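Local structure of thymidylate synthase (Enterobacteria phage T4, 1TIS) at residues 163-167 / 168-172; 196-199 / 200-204; 244-247 / 248-251. The protein catalyses, as a homodimer, the reductive methylation of dUMP to dTMP with 5,10-methylenetetrahydrofolate as carbon donor and reductant. One frame throughout, in Å; residues are numbered along the deposited sequence.

Interaction 1: 163-167 / 168-172; sequences NVRNG and YLDLQ
Asn163 and Asp170 form an antiparallel hydrogen-bonded pair, Asn163 N to Asp170 O 3.0 Å and Asp170 N to Asn163 O 2.8 Å, and Val164 and Leu169 the next, non-hydrogen-bonded pair, at the end of a beta hairpin. Arg165 N then bonds Tyr168 O at 2.8 Å and closes the turn. Arg165 and Tyr168 meet as a cation-pi pair: CZ of Arg165 stands 4.1 Å from the centroid of the Tyr168 ring, and its NH2 hangs 3.3 Å above the centre of that face. The two planes are 74° apart, so the guanidinium presents its edge to the ring. A bend at chi3 (-53°) swings the Arg165 tip back over the tyrosine. The Arg165 chain crosses Asp170 at about a right angle, Arg165 CG 3.4 Å from Asp170 OD2, while Asp170 OD1 accepts from Asp208 N. Arg165 NE is 4.0 Å from Asp170 OD1, which lies well out of the guanidinium plane: probably charge attraction alone. The face of Asn163 and Asp170 packs on Phe30 of the second subunit, with Asn163 also beside Arg136, a probable dUMP-binding residue; the opposite face puts Leu169 on helix 184-202, and strand 205-219 pairs with 168-179 in parallel.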
loop_
_atom_site.group_PDB
_atom_site.type_symbol
_atom_site.label_atom_id
_atom_site.label_comp_id
_atom_site.label_asym_id
_atom_site.label_seq_id
_atom_site.Cartn_x
_atom_site.Cartn_y
_atom_site.Cartn_z
ATOM N N ASN A 163 11.966 -1.872 5.912
ATOM C CA ASN A 163 12.675 -0.726 6.496
ATOM C C ASN A 163 13.780 -1.342 7.328
ATOM O O ASN A 163 13.548 -2.381 7.962
ATOM C CB ASN A 163 11.791 0.061 7.434
ATOM C CG ASN A 163 11.923 1.563 7.322
ATOM O OD1 ASN A 163 11.411 2.178 6.392
ATOM N ND2 ASN A 163 12.521 2.243 8.286
ATOM N N VAL A 164 14.984 -0.795 7.334
ATOM C CA VAL A 164 16.076 -1.311 8.164
ATOM C C VAL A 164 16.331 -0.321 9.330
ATOM O O VAL A 164 16.635 0.854 9.059
ATOM C CB VAL A 164 17.313 -1.480 7.244
ATOM C CG1 VAL A 164 18.431 -2.116 8.043
ATOM C CG2 VAL A 164 16.972 -2.333 6.029
ATOM N N ARG A 165 16.095 -0.742 10.607
ATOM C CA ARG A 165 16.294 0.086 11.813
ATOM C C ARG A 165 17.773 0.345 12.105
ATOM O O ARG A 165 18.430 1.069 11.359
ATOM C CB ARG A 165 15.640 -0.587 13.020
ATOM C CG ARG A 165 14.182 -0.184 12.993
ATOM C CD ARG A 165 13.443 -0.143 14.328
ATOM N NE ARG A 165 13.544 -1.385 15.087
ATOM C CZ ARG A 165 12.790 -1.652 16.163
ATOM N NH1 ARG A 165 11.894 -0.770 16.593
ATOM N NH2 ARG A 165 12.922 -2.810 16.831
ATOM N N ASN A 166 18.385 -0.065 13.206
ATOM C CA ASN A 166 19.832 -0.070 13.217
ATOM C C ASN A 166 19.860 -1.440 13.822
ATOM O O ASN A 166 19.805 -1.620 15.042
ATOM C CB ASN A 166 20.518 0.934 14.182
ATOM C CG ASN A 166 21.861 1.552 13.740
ATOM O OD1 ASN A 166 22.292 2.552 14.320
ATOM N ND2 ASN A 166 22.613 1.131 12.723
ATOM N N GLY A 167 19.735 -2.387 12.880
ATOM C CA GLY A 167 19.825 -3.780 13.265
ATOM C C GLY A 167 18.511 -4.529 13.281
ATOM O O GLY A 167 18.446 -5.694 13.672
ATOM N N TYR A 168 17.428 -3.886 12.877
ATOM C CA TYR A 168 16.185 -4.614 12.746
ATOM C C TYR A 168 15.661 -4.437 11.309
ATOM O O TYR A 168 16.057 -3.535 10.546
ATOM C CB TYR A 168 15.188 -4.102 13.771
ATOM C CG TYR A 168 15.619 -4.234 15.228
ATOM C CD1 TYR A 168 16.340 -3.204 15.800
ATOM C CD2 TYR A 168 15.217 -5.297 16.021
ATOM C CE1 TYR A 168 16.648 -3.203 17.149
ATOM C CE2 TYR A 168 15.517 -5.299 17.376
ATOM C CZ TYR A 168 16.230 -4.246 17.943
ATOM O OH TYR A 168 16.479 -4.174 19.320
ATOM N N LEU A 169 14.853 -5.403 10.920
ATOM C CA LEU A 169 14.249 -5.428 9.611
ATOM C C LEU A 169 12.790 -5.236 9.884
ATOM O O LEU A 169 12.271 -5.816 10.838
ATOM C CB LEU A 169 14.448 -6.764 8.958
ATOM C CG LEU A 169 13.842 -6.991 7.615
ATOM C CD1 LEU A 169 14.453 -6.044 6.590
ATOM C CD2 LEU A 169 14.063 -8.434 7.264
ATOM N N ASP A 170 12.084 -4.459 9.104
ATOM C CA ASP A 170 10.686 -4.270 9.393
ATOM C C ASP A 170 9.933 -4.580 8.111
ATOM O O ASP A 170 10.518 -4.300 7.053
ATOM C CB ASP A 170 10.454 -2.825 9.826
ATOM C CG ASP A 170 11.298 -2.287 10.988
ATOM O OD1 ASP A 170 11.599 -3.009 11.941
ATOM O OD2 ASP A 170 11.638 -1.107 10.936
ATOM N N LEU A 171 8.723 -5.162 8.123
ATOM C CA LEU A 171 8.006 -5.374 6.885
ATOM C C LEU A 171 6.627 -4.791 7.042
ATOM O O LEU A 171 6.063 -4.843 8.134
ATOM C CB LEU A 171 7.837 -6.863 6.540
ATOM C CG LEU A 171 7.175 -7.193 5.168
ATOM C CD1 LEU A 171 7.715 -8.519 4.716
ATOM C CD2 LEU A 171 5.659 -7.261 5.234
ATOM N N GLN A 172 6.001 -4.285 5.988
ATOM C CA GLN A 172 4.624 -3.792 6.054
ATOM C C GLN A 172 3.820 -4.181 4.807
ATOM O O GLN A 172 4.168 -3.813 3.697
ATOM C CB GLN A 172 4.644 -2.262 6.224
ATOM C CG GLN A 172 3.281 -1.686 5.983
ATOM C CD GLN A 172 3.243 -0.223 6.240
ATOM O OE1 GLN A 172 2.406 0.179 7.027
ATOM N NE2 GLN A 172 4.091 0.629 5.701
#

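Interaction 2: 196-199 / 200-204; sequences HIVA and KMCNL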
loop_
_atom_site.group_PDB
_atom_site.type_symbol
_atom_site.label_atom_id
_atom_site.label_comp_id
_atom_site.label_asym_id
_atom_site.label_seq_id
_atom_site.Cartn_x
_atom_site.Cartn_y
_atom_site.Cartn_z
ATOM N N HIS A 196 11.266 -13.169 9.242
ATOM C CA HIS A 196 12.265 -14.057 9.835
ATOM C C HIS A 196 13.303 -14.587 8.848
ATOM O O HIS A 196 14.517 -14.492 9.049
ATOM C CB HIS A 196 11.580 -15.251 10.496
ATOM C CG HIS A 196 11.228 -14.886 11.912
ATOM N ND1 HIS A 196 10.212 -14.146 12.306
ATOM C CD2 HIS A 196 11.981 -15.240 13.006
ATOM C CE1 HIS A 196 10.324 -14.030 13.596
ATOM N NE2 HIS A 196 11.382 -14.685 14.009
ATOM N N ILE A 197 12.804 -15.158 7.752
ATOM C CA ILE A 197 13.638 -15.730 6.725
ATOM C C ILE A 197 14.497 -14.586 6.190
ATOM O O ILE A 197 15.728 -14.712 6.282
ATOM C CB ILE A 197 12.676 -16.361 5.707
ATOM C CG1 ILE A 197 12.293 -17.731 6.179
ATOM C CG2 ILE A 197 13.319 -16.501 4.332
ATOM C CD1 ILE A 197 11.165 -18.223 5.246
ATOM N N VAL A 198 13.945 -13.433 5.768
ATOM C CA VAL A 198 14.821 -12.400 5.236
ATOM C C VAL A 198 15.791 -11.793 6.271
ATOM O O VAL A 198 16.940 -11.475 5.941
ATOM C CB VAL A 198 13.971 -11.317 4.611
ATOM C CG1 VAL A 198 14.899 -10.395 3.792
ATOM C CG2 VAL A 198 12.921 -11.919 3.684
ATOM N N ALA A 199 15.438 -11.645 7.553
ATOM C CA ALA A 199 16.362 -11.219 8.575
ATOM C C ALA A 199 17.397 -12.294 8.701
ATOM O O ALA A 199 18.522 -11.878 8.935
ATOM C CB ALA A 199 15.783 -11.133 9.897
ATOM N N LYS A 200 17.180 -13.614 8.498
ATOM C CA LYS A 200 18.290 -14.560 8.610
ATOM C C LYS A 200 19.268 -14.502 7.416
ATOM O O LYS A 200 20.468 -14.811 7.519
ATOM C CB LYS A 200 17.729 -15.976 8.797
ATOM C CG LYS A 200 18.822 -17.022 9.040
ATOM C CD LYS A 200 19.374 -16.783 10.448
ATOM C CE LYS A 200 20.884 -17.002 10.693
ATOM N NZ LYS A 200 21.197 -16.645 12.080
ATOM N N MET A 201 18.812 -14.056 6.251
ATOM C CA MET A 201 19.685 -13.921 5.076
ATOM C C MET A 201 20.477 -12.666 5.269
ATOM O O MET A 201 21.696 -12.712 5.198
ATOM C CB MET A 201 18.918 -13.759 3.763
ATOM C CG MET A 201 18.227 -15.008 3.252
ATOM S SD MET A 201 17.012 -14.554 2.011
ATOM C CE MET A 201 17.934 -14.549 0.507
ATOM N N CYS A 202 19.796 -11.561 5.601
ATOM C CA CYS A 202 20.462 -10.282 5.789
ATOM C C CYS A 202 21.222 -10.155 7.126
ATOM O O CYS A 202 21.984 -9.211 7.358
ATOM C CB CYS A 202 19.368 -9.195 5.607
ATOM S SG CYS A 202 18.571 -9.249 3.987
ATOM N N ASN A 203 21.022 -11.156 7.989
ATOM C CA ASN A 203 21.544 -11.226 9.333
ATOM C C ASN A 203 21.234 -9.939 10.119
ATOM O O ASN A 203 22.017 -9.146 10.673
ATOM C CB ASN A 203 23.051 -11.523 9.272
ATOM C CG ASN A 203 23.625 -11.995 10.618
ATOM O OD1 ASN A 203 24.712 -11.559 10.999
ATOM N ND2 ASN A 203 23.015 -12.892 11.409
ATOM N N LEU A 204 19.939 -9.753 10.169
ATOM C CA LEU A 204 19.414 -8.657 10.894
ATOM C C LEU A 204 18.487 -9.321 11.896
ATOM O O LEU A 204 18.103 -10.494 11.799
ATOM C CB LEU A 204 18.700 -7.724 9.907
ATOM C CG LEU A 204 19.402 -7.096 8.671
ATOM C CD1 LEU A 204 18.725 -5.810 8.278
ATOM C CD2 LEU A 204 20.785 -6.632 8.990
#
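Ala199 O receives Leu204 N at 2.8 Å (N-H...O angle 165°), the six-to-one bond that marks a Schellman motif at the C-terminal end of helix 184-202, the helix of a beta-alpha-beta unit between strands 168-179 and 205-219. Asn203 supplies the positive phi that turns the chain out of the helix. In the apolar pair expected of this cap, Ala199 CB and Leu204 CB come loosely together at 4.5 Å, while the end of Leu204 leads away. Before it the last helical turn is held by regular bonds, of which Cys202 N to Val198 O (2.9 Å) is nearly straight at 172°. Lys200 N and Met201 N also make weak second bonds to the carbonyls of Ile197 and Val198, a slight tightening toward three-ten geometry.

The packed side of the turn carries Val198, Met201 and Cys202, which rest against helix 121-131: Val198 and Met201 share Ile126, and Cys202 meets Ile129. Val198 also reaches Phe162 of strand 157-164, and Ala199 lies on Pro206 of strand 205-219, so the helix end is wedged between sheet and helix. The other side is looser. Lys200 is solvent-exposed; Lys200 CB lies 3.5 Å from both His196 O and Ile197 O, but bends at chi2 and chi3 lead the rest of the chain away from the turn, its aliphatic part met by Phe249 of the 244-251 loop. Asn203 is likewise exposed and projects outward. His196 turns back along the helix, where its ND1 is hydrogen-bonded to Ala192 O. On the packed side, Val198 CG1, set anti to its own N (chi1 -168°), comes within 3.9 Å of Cys202 SG.

Interaction 3: 244-247 / 248-251; sequences GLPY and KFRY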
loop_
_atom_site.group_PDB
_atom_site.type_symbol
_atom_site.label_atom_id
_atom_site.label_comp_id
_atom_site.label_asym_id
_atom_site.label_seq_id
_atom_site.Cartn_x
_atom_site.Cartn_y
_atom_site.Cartn_z
ATOM N N GLY A 244 17.136 -26.759 9.576
ATOM C CA GLY A 244 17.711 -27.394 8.410
ATOM C C GLY A 244 18.706 -26.524 7.662
ATOM O O GLY A 244 19.412 -27.040 6.792
ATOM N N LEU A 245 18.828 -25.226 7.960
ATOM C CA LEU A 245 19.675 -24.340 7.155
ATOM C C LEU A 245 21.119 -24.404 7.606
ATOM O O LEU A 245 21.405 -24.249 8.798
ATOM C CB LEU A 245 19.168 -22.881 7.224
ATOM C CG LEU A 245 19.197 -21.950 8.433
ATOM C CD1 LEU A 245 18.321 -20.780 7.974
ATOM C CD2 LEU A 245 18.675 -22.549 9.765
ATOM N N PRO A 246 22.044 -24.687 6.693
ATOM C CA PRO A 246 23.411 -25.011 7.001
ATOM C C PRO A 246 24.115 -23.810 7.568
ATOM O O PRO A 246 24.049 -22.736 6.972
ATOM C CB PRO A 246 24.001 -25.430 5.710
ATOM C CG PRO A 246 23.294 -24.490 4.773
ATOM C CD PRO A 246 21.858 -24.554 5.264
ATOM N N TYR A 247 24.839 -24.010 8.667
ATOM C CA TYR A 247 25.739 -23.019 9.266
ATOM C C TYR A 247 26.402 -21.994 8.319
ATOM O O TYR A 247 26.382 -20.819 8.677
ATOM C CB TYR A 247 26.810 -23.798 10.037
ATOM C CG TYR A 247 27.635 -23.064 11.092
ATOM C CD1 TYR A 247 27.197 -21.903 11.710
ATOM C CD2 TYR A 247 28.841 -23.630 11.449
ATOM C CE1 TYR A 247 27.968 -21.321 12.684
ATOM C CE2 TYR A 247 29.610 -23.057 12.421
ATOM C CZ TYR A 247 29.165 -21.911 13.028
ATOM O OH TYR A 247 29.942 -21.359 14.027
ATOM N N LYS A 248 26.968 -22.305 7.133
ATOM C CA LYS A 248 27.518 -21.271 6.243
ATOM C C LYS A 248 26.535 -20.156 5.864
ATOM O O LYS A 248 26.916 -18.990 5.709
ATOM C CB LYS A 248 28.044 -21.894 4.932
ATOM C CG LYS A 248 27.156 -22.963 4.270
ATOM C CD LYS A 248 27.591 -23.402 2.854
ATOM C CE LYS A 248 27.704 -24.939 2.597
ATOM N NZ LYS A 248 26.500 -25.763 2.744
ATOM N N PHE A 249 25.247 -20.525 5.770
ATOM C CA PHE A 249 24.099 -19.730 5.348
ATOM C C PHE A 249 24.195 -18.212 5.247
ATOM O O PHE A 249 24.075 -17.663 4.148
ATOM C CB PHE A 249 22.916 -20.069 6.262
ATOM C CG PHE A 249 21.540 -19.764 5.672
ATOM C CD1 PHE A 249 21.068 -20.483 4.594
ATOM C CD2 PHE A 249 20.766 -18.770 6.221
ATOM C CE1 PHE A 249 19.834 -20.211 4.074
ATOM C CE2 PHE A 249 19.530 -18.498 5.702
ATOM C CZ PHE A 249 19.070 -19.217 4.631
ATOM N N ARG A 250 24.497 -17.496 6.336
ATOM C CA ARG A 250 24.416 -16.041 6.341
ATOM C C ARG A 250 25.497 -15.305 5.550
ATOM O O ARG A 250 25.559 -14.072 5.469
ATOM C CB ARG A 250 24.388 -15.588 7.804
ATOM C CG ARG A 250 25.656 -15.812 8.572
ATOM C CD ARG A 250 25.441 -15.104 9.882
ATOM N NE ARG A 250 26.612 -14.428 10.431
ATOM C CZ ARG A 250 26.871 -14.464 11.751
ATOM N NH1 ARG A 250 26.161 -15.213 12.629
ATOM N NH2 ARG A 250 27.894 -13.746 12.220
ATOM N N TYR A 251 26.401 -16.075 4.965
ATOM C CA TYR A 251 27.445 -15.482 4.152
ATOM C C TYR A 251 27.175 -15.831 2.673
ATOM O O TYR A 251 27.790 -15.269 1.736
ATOM C CB TYR A 251 28.839 -16.029 4.627
ATOM C CG TYR A 251 29.102 -16.051 6.149
ATOM C CD1 TYR A 251 29.385 -14.897 6.887
ATOM C CD2 TYR A 251 29.019 -17.271 6.805
ATOM C CE1 TYR A 251 29.568 -14.959 8.270
ATOM C CE2 TYR A 251 29.204 -17.336 8.182
ATOM C CZ TYR A 251 29.480 -16.192 8.917
ATOM O OH TYR A 251 29.695 -16.323 10.282
#
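Leu245 lays its CD1 methyl over one face of the Phe249 ring as a CH-pi contact, 3.7 Å from the centroid and displaced toward the CE2 side of the rim. The two side chains cross at about a right angle. One branch of the leucine does most of the touching, while Leu245 CB lies over the same face, toward the opposite rim, 4.0 Å from Phe249 CD1. With its CG anti to the backbone N (chi1 -158°), Phe249 swings the ring back over the residues that precede it. What brings these two together is a beta turn: Phe249 N bonds Pro246 O at 2.8 Å, with an N-H...O angle of 151°. A second turn bond, Tyr251 N to Lys248 O at 3.1 Å, lies in the short three-ten segment that includes 250-251. On the outer side Lys248 bends at chi3 and chi4 to fold over the proline, its NZ 3.9 Å from Pro246 CB; this is packing without a polar bond between them. The turn belongs to the surface link between strand 241-242 and helix 254-262, and Phe249 O ties it to that helix by accepting a hydrogen bond from Gln257 NE2. Phe249 is its buried residue, inserted between Tyr260 and Val261 of the same helix and Lys200 of helix 184-202, while Pro246 and Lys248 also rest on Tyr260.

How the interactions relate
Along the chain the three local contacts come in series, with none nested in or crossing another. Interaction 1 closes the hairpin between strands 157-164 and 168-179; interaction 2 ends the following helix, 184-202, just before strand 205-219; interaction 3 turns the later link into helix 254-262. Interactions 1 and 2 touch through apolar side chains, Leu169 against the backbone of Val198 and Ala199, and Val164 against Leu204, which ties the hairpin end to the helix end. Interaction 3 meets 2 from the outside, with Lys200 on Leu245 and Phe249. Interactions 1 and 3 do not touch, their nearest atoms about 12 Å apart, so the helix end bridges sheet and surface turn.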